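Local coordinates for peptidoglycan D,D-transpeptidase PbpA (PDB 3UN7), which probably cross-links the peptidoglycan of the mycobacterial cell wall as a penicillin-binding D,D-transpeptidase and helps to regulate cell length, at residues Glu53-Val58 / Thr107-Arg112; Ala132-Glu137 / Leu144-Ser149. One frame throughout, in Å; residues are numbered along the deposited sequence.

Contact 1: Glu53-Val58 / Thr107-Arg112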
ATOM      1  N   GLU A  53     -17.972  -1.028   3.990  1.00 31.20           N
ATOM      2  CA  GLU A  53     -16.962   0.034   3.796  1.00 31.98           C
ATOM      3  C   GLU A  53     -15.545  -0.511   3.987  1.00 30.22           C
ATOM      4  O   GLU A  53     -14.617  -0.182   3.221  1.00 29.57           O
ATOM      5  CB  GLU A  53     -17.207   1.245   4.719  1.00 32.55           C
ATOM      6  CG  GLU A  53     -18.538   1.947   4.480  1.00 36.20           C
ATOM      7  CD  GLU A  53     -18.653   3.301   5.180  1.00 38.28           C
ATOM      8  OE1 GLU A  53     -17.666   3.765   5.791  1.00 44.04           O
ATOM      9  OE2 GLU A  53     -19.745   3.915   5.112  1.00 45.88           O
ATOM     10  N   VAL A  54     -15.390  -1.358   5.002  1.00 29.16           N
ATOM     11  CA  VAL A  54     -14.099  -1.942   5.327  1.00 28.67           C
ATOM     12  C   VAL A  54     -13.499  -2.712   4.145  1.00 27.92           C
ATOM     13  O   VAL A  54     -12.327  -2.494   3.812  1.00 27.91           O
ATOM     14  CB  VAL A  54     -14.169  -2.865   6.549  1.00 28.97           C
ATOM     15  CG1 VAL A  54     -12.805  -3.519   6.793  1.00 27.63           C
ATOM     16  CG2 VAL A  54     -14.620  -2.077   7.781  1.00 29.86           C
ATOM     17  N   TYR A  55     -14.293  -3.586   3.516  1.00 27.15           N
ATOM     18  CA  TYR A  55     -13.779  -4.441   2.419  1.00 26.96           C
ATOM     19  C   TYR A  55     -14.085  -3.962   1.001  1.00 26.28           C
ATOM     20  O   TYR A  55     -13.762  -4.650   0.043  1.00 25.06           O
ATOM     21  CB  TYR A  55     -14.254  -5.900   2.591  1.00 27.22           C
ATOM     22  CG  TYR A  55     -13.709  -6.521   3.850  1.00 28.48           C
ATOM     23  CD1 TYR A  55     -14.439  -6.470   5.034  1.00 28.96           C
ATOM     24  CD2 TYR A  55     -12.454  -7.141   3.866  1.00 28.51           C
ATOM     25  CE1 TYR A  55     -13.946  -7.032   6.231  1.00 31.36           C
ATOM     26  CE2 TYR A  55     -11.956  -7.722   5.052  1.00 28.99           C
ATOM     27  CZ  TYR A  55     -12.708  -7.641   6.219  1.00 30.70           C
ATOM     28  OH  TYR A  55     -12.240  -8.165   7.382  1.00 32.23           O
ATOM     29  N   ALA A  56     -14.704  -2.791   0.852  1.00 26.71           N
ATOM     30  CA  ALA A  56     -14.968  -2.244  -0.489  1.00 26.73           C
ATOM     31  C   ALA A  56     -13.750  -2.248  -1.436  1.00 26.60           C
ATOM     32  O   ALA A  56     -13.889  -2.596  -2.597  1.00 25.86           O
ATOM     33  CB  ALA A  56     -15.587  -0.855  -0.406  1.00 27.78           C
ATOM     34  N   PRO A  57     -12.550  -1.863  -0.947  1.00 27.55           N
ATOM     35  CA  PRO A  57     -11.370  -1.910  -1.813  1.00 26.97           C
ATOM     36  C   PRO A  57     -11.022  -3.322  -2.306  1.00 26.87           C
ATOM     37  O   PRO A  57     -10.332  -3.461  -3.323  1.00 26.42           O
ATOM     38  CB  PRO A  57     -10.256  -1.399  -0.884  1.00 28.09           C
ATOM     39  CG  PRO A  57     -10.965  -0.484   0.052  1.00 27.40           C
ATOM     40  CD  PRO A  57     -12.207  -1.288   0.367  1.00 27.82           C
ATOM     41  N   VAL A  58     -11.492  -4.340  -1.576  1.00 25.81           N
ATOM     42  CA  VAL A  58     -11.256  -5.721  -1.941  1.00 25.29           C
ATOM     43  C   VAL A  58     -12.431  -6.245  -2.779  1.00 24.87           C
ATOM     44  O   VAL A  58     -12.222  -6.736  -3.879  1.00 24.17           O
ATOM     45  CB  VAL A  58     -11.012  -6.616  -0.683  1.00 25.74           C
ATOM     46  CG1 VAL A  58     -10.926  -8.103  -1.073  1.00 25.23           C
ATOM     47  CG2 VAL A  58      -9.749  -6.200   0.029  1.00 25.64           C
ATOM     48  N   THR A 107      -9.759 -14.946  -0.760  1.00 28.20           N
ATOM     49  CA  THR A 107      -8.695 -13.932  -0.761  1.00 27.55           C
ATOM     50  C   THR A 107      -7.621 -14.207   0.293  1.00 27.71           C
ATOM     51  O   THR A 107      -7.778 -15.057   1.164  1.00 27.59           O
ATOM     52  CB  THR A 107      -9.244 -12.482  -0.567  1.00 27.13           C
ATOM     53  OG1 THR A 107      -9.649 -12.304   0.791  1.00 26.51           O
ATOM     54  CG2 THR A 107     -10.431 -12.224  -1.478  1.00 25.92           C
ATOM     55  N   THR A 108      -6.527 -13.469   0.196  1.00 27.78           N
ATOM     56  CA  THR A 108      -5.423 -13.576   1.137  1.00 28.36           C
ATOM     57  C   THR A 108      -5.612 -12.659   2.345  1.00 28.12           C
ATOM     58  O   THR A 108      -4.755 -12.625   3.223  1.00 27.79           O
ATOM     59  CB  THR A 108      -4.102 -13.151   0.478  1.00 28.42           C
ATOM     60  OG1 THR A 108      -4.289 -11.876  -0.169  1.00 27.51           O
ATOM     61  CG2 THR A 108      -3.667 -14.162  -0.548  1.00 30.73           C
ATOM     62  N   ILE A 109      -6.703 -11.884   2.363  1.00 27.61           N
ATOM     63  CA  ILE A 109      -6.923 -10.862   3.392  1.00 27.36           C
ATOM     64  C   ILE A 109      -7.103 -11.526   4.748  1.00 28.23           C
ATOM     65  O   ILE A 109      -7.836 -12.505   4.869  1.00 28.82           O
ATOM     66  CB  ILE A 109      -8.175  -9.976   3.067  1.00 27.35           C
ATOM     67  CG1 ILE A 109      -7.967  -9.171   1.771  1.00 25.83           C
ATOM     68  CG2 ILE A 109      -8.517  -9.015   4.235  1.00 27.56           C
ATOM     69  CD1 ILE A 109      -6.930  -8.059   1.860  1.00 24.07           C
ATOM     70  N   ASN A 110      -6.430 -10.990   5.764  1.00 28.78           N
ATOM     71  CA  ASN A 110      -6.671 -11.404   7.143  1.00 29.12           C
ATOM     72  C   ASN A 110      -7.637 -10.378   7.751  1.00 28.61           C
ATOM     73  O   ASN A 110      -7.266  -9.224   7.899  1.00 28.21           O
ATOM     74  CB  ASN A 110      -5.337 -11.463   7.915  1.00 29.46           C
ATOM     75  CG  ASN A 110      -5.505 -11.918   9.359  1.00 32.52           C
ATOM     76  OD1 ASN A 110      -6.499 -11.600  10.018  1.00 32.46           O
ATOM     77  ND2 ASN A 110      -4.517 -12.660   9.861  1.00 35.24           N
ATOM     78  N   PRO A 111      -8.881 -10.790   8.065  1.00 29.32           N
ATOM     79  CA  PRO A 111      -9.919  -9.891   8.554  1.00 29.24           C
ATOM     80  C   PRO A 111      -9.494  -9.095   9.790  1.00 29.93           C
ATOM     81  O   PRO A 111      -9.811  -7.912   9.878  1.00 29.32           O
ATOM     82  CB  PRO A 111     -11.067 -10.852   8.890  1.00 30.33           C
ATOM     83  CG  PRO A 111     -10.894 -11.946   7.908  1.00 30.89           C
ATOM     84  CD  PRO A 111      -9.404 -12.163   7.933  1.00 29.59           C
ATOM     85  N   ARG A 112      -8.766  -9.734  10.708  1.00 30.48           N
ATOM     86  CA  ARG A 112      -8.228  -9.065  11.904  1.00 32.23           C
ATOM     87  C   ARG A 112      -7.327  -7.905  11.510  1.00 31.53           C
ATOM     88  O   ARG A 112      -7.410  -6.823  12.091  1.00 32.04           O
ATOM     89  CB  ARG A 112      -7.436 -10.041  12.776  1.00 33.43           C
ATOM     90  CG  ARG A 112      -8.250 -11.201  13.303  1.00 38.60           C
ATOM     91  CD  ARG A 112      -7.451 -12.048  14.282  1.00 44.63           C
ATOM     92  NE  ARG A 112      -7.759 -11.704  15.673  1.00 50.44           N
ATOM     93  CZ  ARG A 112      -8.211 -12.564  16.588  1.00 53.56           C
ATOM     94  NH1 ARG A 112      -8.397 -13.846  16.281  1.00 54.00           N
ATOM     95  NH2 ARG A 112      -8.465 -12.143  17.824  1.00 55.47           N
TER

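Contact 2: Ala132-Glu137 / Leu144-Ser149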
ATOM      1  N   ALA A 132      -4.585   5.376   3.011  1.00 27.53           N
ATOM      2  CA  ALA A 132      -4.564   3.943   2.762  1.00 27.00           C
ATOM      3  C   ALA A 132      -3.658   3.193   3.723  1.00 26.79           C
ATOM      4  O   ALA A 132      -2.733   3.771   4.313  1.00 27.36           O
ATOM      5  CB  ALA A 132      -4.177   3.646   1.299  1.00 26.07           C
ATOM      6  N   VAL A 133      -3.961   1.910   3.904  1.00 26.65           N
ATOM      7  CA  VAL A 133      -3.110   1.001   4.643  1.00 26.02           C
ATOM      8  C   VAL A 133      -2.956  -0.295   3.846  1.00 26.51           C
ATOM      9  O   VAL A 133      -3.935  -0.849   3.335  1.00 26.61           O
ATOM     10  CB  VAL A 133      -3.687   0.662   6.049  1.00 27.29           C
ATOM     11  CG1 VAL A 133      -2.825  -0.390   6.751  1.00 25.89           C
ATOM     12  CG2 VAL A 133      -3.825   1.925   6.914  1.00 25.77           C
ATOM     13  N   VAL A 134      -1.728  -0.781   3.744  1.00 26.03           N
ATOM     14  CA  VAL A 134      -1.462  -2.036   3.056  1.00 26.23           C
ATOM     15  C   VAL A 134      -0.615  -2.877   3.982  1.00 26.74           C
ATOM     16  O   VAL A 134       0.336  -2.369   4.605  1.00 26.92           O
ATOM     17  CB  VAL A 134      -0.692  -1.837   1.712  1.00 26.48           C
ATOM     18  CG1 VAL A 134      -0.336  -3.192   1.095  1.00 25.91           C
ATOM     19  CG2 VAL A 134      -1.522  -1.024   0.726  1.00 27.22           C
ATOM     20  N   ALA A 135      -0.950  -4.159   4.068  1.00 26.19           N
ATOM     21  CA  ALA A 135      -0.144  -5.116   4.790  1.00 26.05           C
ATOM     22  C   ALA A 135       0.166  -6.286   3.863  1.00 26.73           C
ATOM     23  O   ALA A 135      -0.702  -6.791   3.144  1.00 25.81           O
ATOM     24  CB  ALA A 135      -0.847  -5.585   6.077  1.00 26.46           C
ATOM     25  N   LEU A 136       1.428  -6.683   3.872  1.00 26.58           N
ATOM     26  CA  LEU A 136       1.923  -7.744   3.002  1.00 28.26           C
ATOM     27  C   LEU A 136       2.650  -8.759   3.853  1.00 28.86           C
ATOM     28  O   LEU A 136       3.223  -8.419   4.897  1.00 29.81           O
ATOM     29  CB  LEU A 136       2.904  -7.185   1.957  1.00 27.39           C
ATOM     30  CG  LEU A 136       2.415  -6.100   0.982  1.00 27.18           C
ATOM     31  CD1 LEU A 136       3.550  -5.661   0.062  1.00 26.81           C
ATOM     32  CD2 LEU A 136       1.221  -6.602   0.142  1.00 26.01           C
ATOM     33  N   GLU A 137       2.634 -10.005   3.411  1.00 29.36           N
ATOM     34  CA  GLU A 137       3.461 -11.040   4.027  1.00 29.81           C
ATOM     35  C   GLU A 137       4.732 -11.130   3.203  1.00 29.84           C
ATOM     36  O   GLU A 137       4.674 -11.560   2.054  1.00 29.73           O
ATOM     37  CB  GLU A 137       2.731 -12.379   3.991  1.00 29.87           C
ATOM     38  CG  GLU A 137       3.493 -13.515   4.667  1.00 32.30           C
ATOM     39  CD  GLU A 137       2.592 -14.703   4.883  1.00 36.08           C
ATOM     40  OE1 GLU A 137       2.270 -15.385   3.898  1.00 35.37           O
ATOM     41  OE2 GLU A 137       2.185 -14.940   6.036  1.00 38.32           O
ATOM     42  N   LEU A 144      -2.368  -8.954   2.900  1.00 26.21           N
ATOM     43  CA  LEU A 144      -3.071  -9.278   4.143  1.00 26.68           C
ATOM     44  C   LEU A 144      -4.079  -8.193   4.529  1.00 26.79           C
ATOM     45  O   LEU A 144      -5.022  -8.445   5.272  1.00 26.73           O
ATOM     46  CB  LEU A 144      -2.064  -9.521   5.283  1.00 26.93           C
ATOM     47  CG  LEU A 144      -0.950 -10.551   5.047  1.00 27.27           C
ATOM     48  CD1 LEU A 144       0.100 -10.498   6.171  1.00 29.37           C
ATOM     49  CD2 LEU A 144      -1.508 -11.961   4.928  1.00 28.85           C
ATOM     50  N   ALA A 145      -3.874  -6.991   4.004  1.00 25.87           N
ATOM     51  CA  ALA A 145      -4.831  -5.925   4.175  1.00 26.29           C
ATOM     52  C   ALA A 145      -4.659  -4.955   3.040  1.00 26.18           C
ATOM     53  O   ALA A 145      -3.538  -4.705   2.575  1.00 25.87           O
ATOM     54  CB  ALA A 145      -4.643  -5.205   5.534  1.00 26.42           C
ATOM     55  N   LEU A 146      -5.792  -4.421   2.604  1.00 26.19           N
ATOM     56  CA  LEU A 146      -5.856  -3.419   1.567  1.00 26.63           C
ATOM     57  C   LEU A 146      -6.963  -2.473   2.004  1.00 26.13           C
ATOM     58  O   LEU A 146      -8.137  -2.743   1.788  1.00 27.01           O
ATOM     59  CB  LEU A 146      -6.184  -4.082   0.227  1.00 26.27           C
ATOM     60  CG  LEU A 146      -5.839  -3.338  -1.059  1.00 27.77           C
ATOM     61  CD1 LEU A 146      -4.319  -3.217  -1.224  1.00 27.49           C
ATOM     62  CD2 LEU A 146      -6.460  -4.086  -2.263  1.00 27.72           C
ATOM     63  N   VAL A 147      -6.574  -1.408   2.687  1.00 26.03           N
ATOM     64  CA  VAL A 147      -7.513  -0.466   3.301  1.00 26.10           C
ATOM     65  C   VAL A 147      -7.455   0.879   2.596  1.00 26.28           C
ATOM     66  O   VAL A 147      -6.379   1.381   2.302  1.00 26.08           O
ATOM     67  CB  VAL A 147      -7.249  -0.294   4.808  1.00 26.45           C
ATOM     68  CG1 VAL A 147      -8.197   0.749   5.410  1.00 25.92           C
ATOM     69  CG2 VAL A 147      -7.440  -1.634   5.539  1.00 27.01           C
ATOM     70  N   SER A 148      -8.622   1.445   2.304  1.00 27.30           N
ATOM     71  CA  SER A 148      -8.698   2.792   1.727  1.00 27.72           C
ATOM     72  C   SER A 148      -9.732   3.584   2.519  1.00 28.68           C
ATOM     73  O   SER A 148     -10.730   3.019   2.985  1.00 28.68           O
ATOM     74  CB  SER A 148      -9.052   2.725   0.233  1.00 27.62           C
ATOM     75  OG  SER A 148      -8.865   3.989  -0.393  1.00 29.00           O
ATOM     76  N   SER A 149      -9.483   4.879   2.704  1.00 29.26           N
ATOM     77  CA  SER A 149     -10.351   5.718   3.528  1.00 29.94           C
ATOM     78  C   SER A 149     -10.392   7.133   2.920  1.00 30.33           C
ATOM     79  O   SER A 149      -9.354   7.651   2.501  1.00 30.41           O
ATOM     80  CB  SER A 149      -9.832   5.736   4.972  1.00 30.66           C
ATOM     81  OG  SER A 149     -10.675   6.463   5.850  1.00 32.21           O
TER

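Contact 1: Glu53-Val58 / Thr107-Arg112
Helix 52-59, part of the dimerisation-domain family region, packs here against the bend where strand 104-107 gives way to helix 111-123, with Tyr-55 and Val-58 facing Thr-107, Ile-109 and Pro-111. The phenol of Tyr-55 reaches across to both Ile-109 and Pro-111. Its CG stands anti to the carbonyl carbon (chi1 -63°), and the ring runs out so that CE2 meets Ile-109 CG2 at 3.8 Å. This methyl lies at the ring edge, in the plane, so the aromatic face is not what Ile-109 covers. Farther out, Tyr-55 OH sits 3.1 Å from Pro-111 CA and 3.3 Å from Pro-111 CB, the hydroxyl lying against the first turn of helix 111-123. Within its own helix, Val-54 CG1 rests over one face of the ring, toward the rim.

One turn on, Val-58 CG2 lies 3.8 Å from Ile-109 CD1, the two side chains passing in opposite directions. The other branch, Val-58 CG1, points tip to tip at Thr-107 CG2, a looser approach of 4.2 Å. Ile-109 thus divides its branches, CG2 going to the tyrosine and the CG1-CD1 arm to the valine. Thr-107 offers only its methyl here. Asn-110 caps helix 111-123, its OD1 receiving a weak bond from Arg-112 N at 3.0 Å. Leu-33 of strand 31-38 also packs on Tyr-55 and Val-58.

What joins the segments is mainly methyl and ring-edge packing in a buried setting, while two hydroxyls of the bend are engaged elsewhere: Thr-107 OG1 is held by Thr-27 and, weakly, by Ile-109 N, and Thr-108 OG1 bonds to Ile-143 O and Tyr-337 O.

Contact 2: Ala132-Glu137 / Leu144-Ser149
With CG1 anti to the backbone N in both residues (chi1 175° and 177°), Val-133 and Val-147 take the same rotamer across the strand pair, and Val-133 CB comes to 3.9 Å from Val-147 CB. On the other face of the sheet, Leu-146 turns CG anti to its N and then bends at chi2 (67°), which lays CD1 beside Val-134 CG2 at 4.1 Å, the two side chains pointing the same way. Ala-135 and Ala-145 share the face of Val-133 and Val-147, where helices 111-123 and 446-458 cover them.

Val-133 and Val-147 form a hydrogen-bonded pair, joined by Val-133 N to Val-147 O at 2.9 Å and by Val-147 N to Val-133 O at 2.8 Å. Ala-135 N gives a nearly straight bond to Ala-145 O. The carbonyl O of Ala-135 is gripped twice, by Leu-144 N at 2.7 Å and by Ala-145 N at 3.3 Å, both arriving from the same face of its plane. Beyond this doubled acceptor, Leu-144 CD1 reaches along the chain to Glu-137 CB at 3.9 Å, while the carboxylate of Glu-137 bonds to Thr-140.

Two residues, Leu-144 and Ala-145, opposite the single Ala-135 make a classic beta bulge in an antiparallel hairpin, which makes up one edge of the five-stranded antiparallel sheet of the transpeptidase domain.

From the N terminus, the chain passes through helix 52-59, makes a long excursion of short helices and strands, and returns along strand 104-107 to close contact 1. Helix 111-123 then leads to strand 131-136, and a short connection of six residues brings strand 143-149 back to close contact 2. The two closures are in series, neither nesting nor crossing. In space they touch: Asn-110 N lies 2.9 Å from Leu-144 O, a probable hydrogen bond, and Pro-57 packs on the carbonyl of Leu-146. Helix 52-59 and the 107-112 bend are thereby joined to the outermost hairpin strand of the transpeptidase sheet, with Gln-114 bonding to both Val-54 O and Leu-146 O.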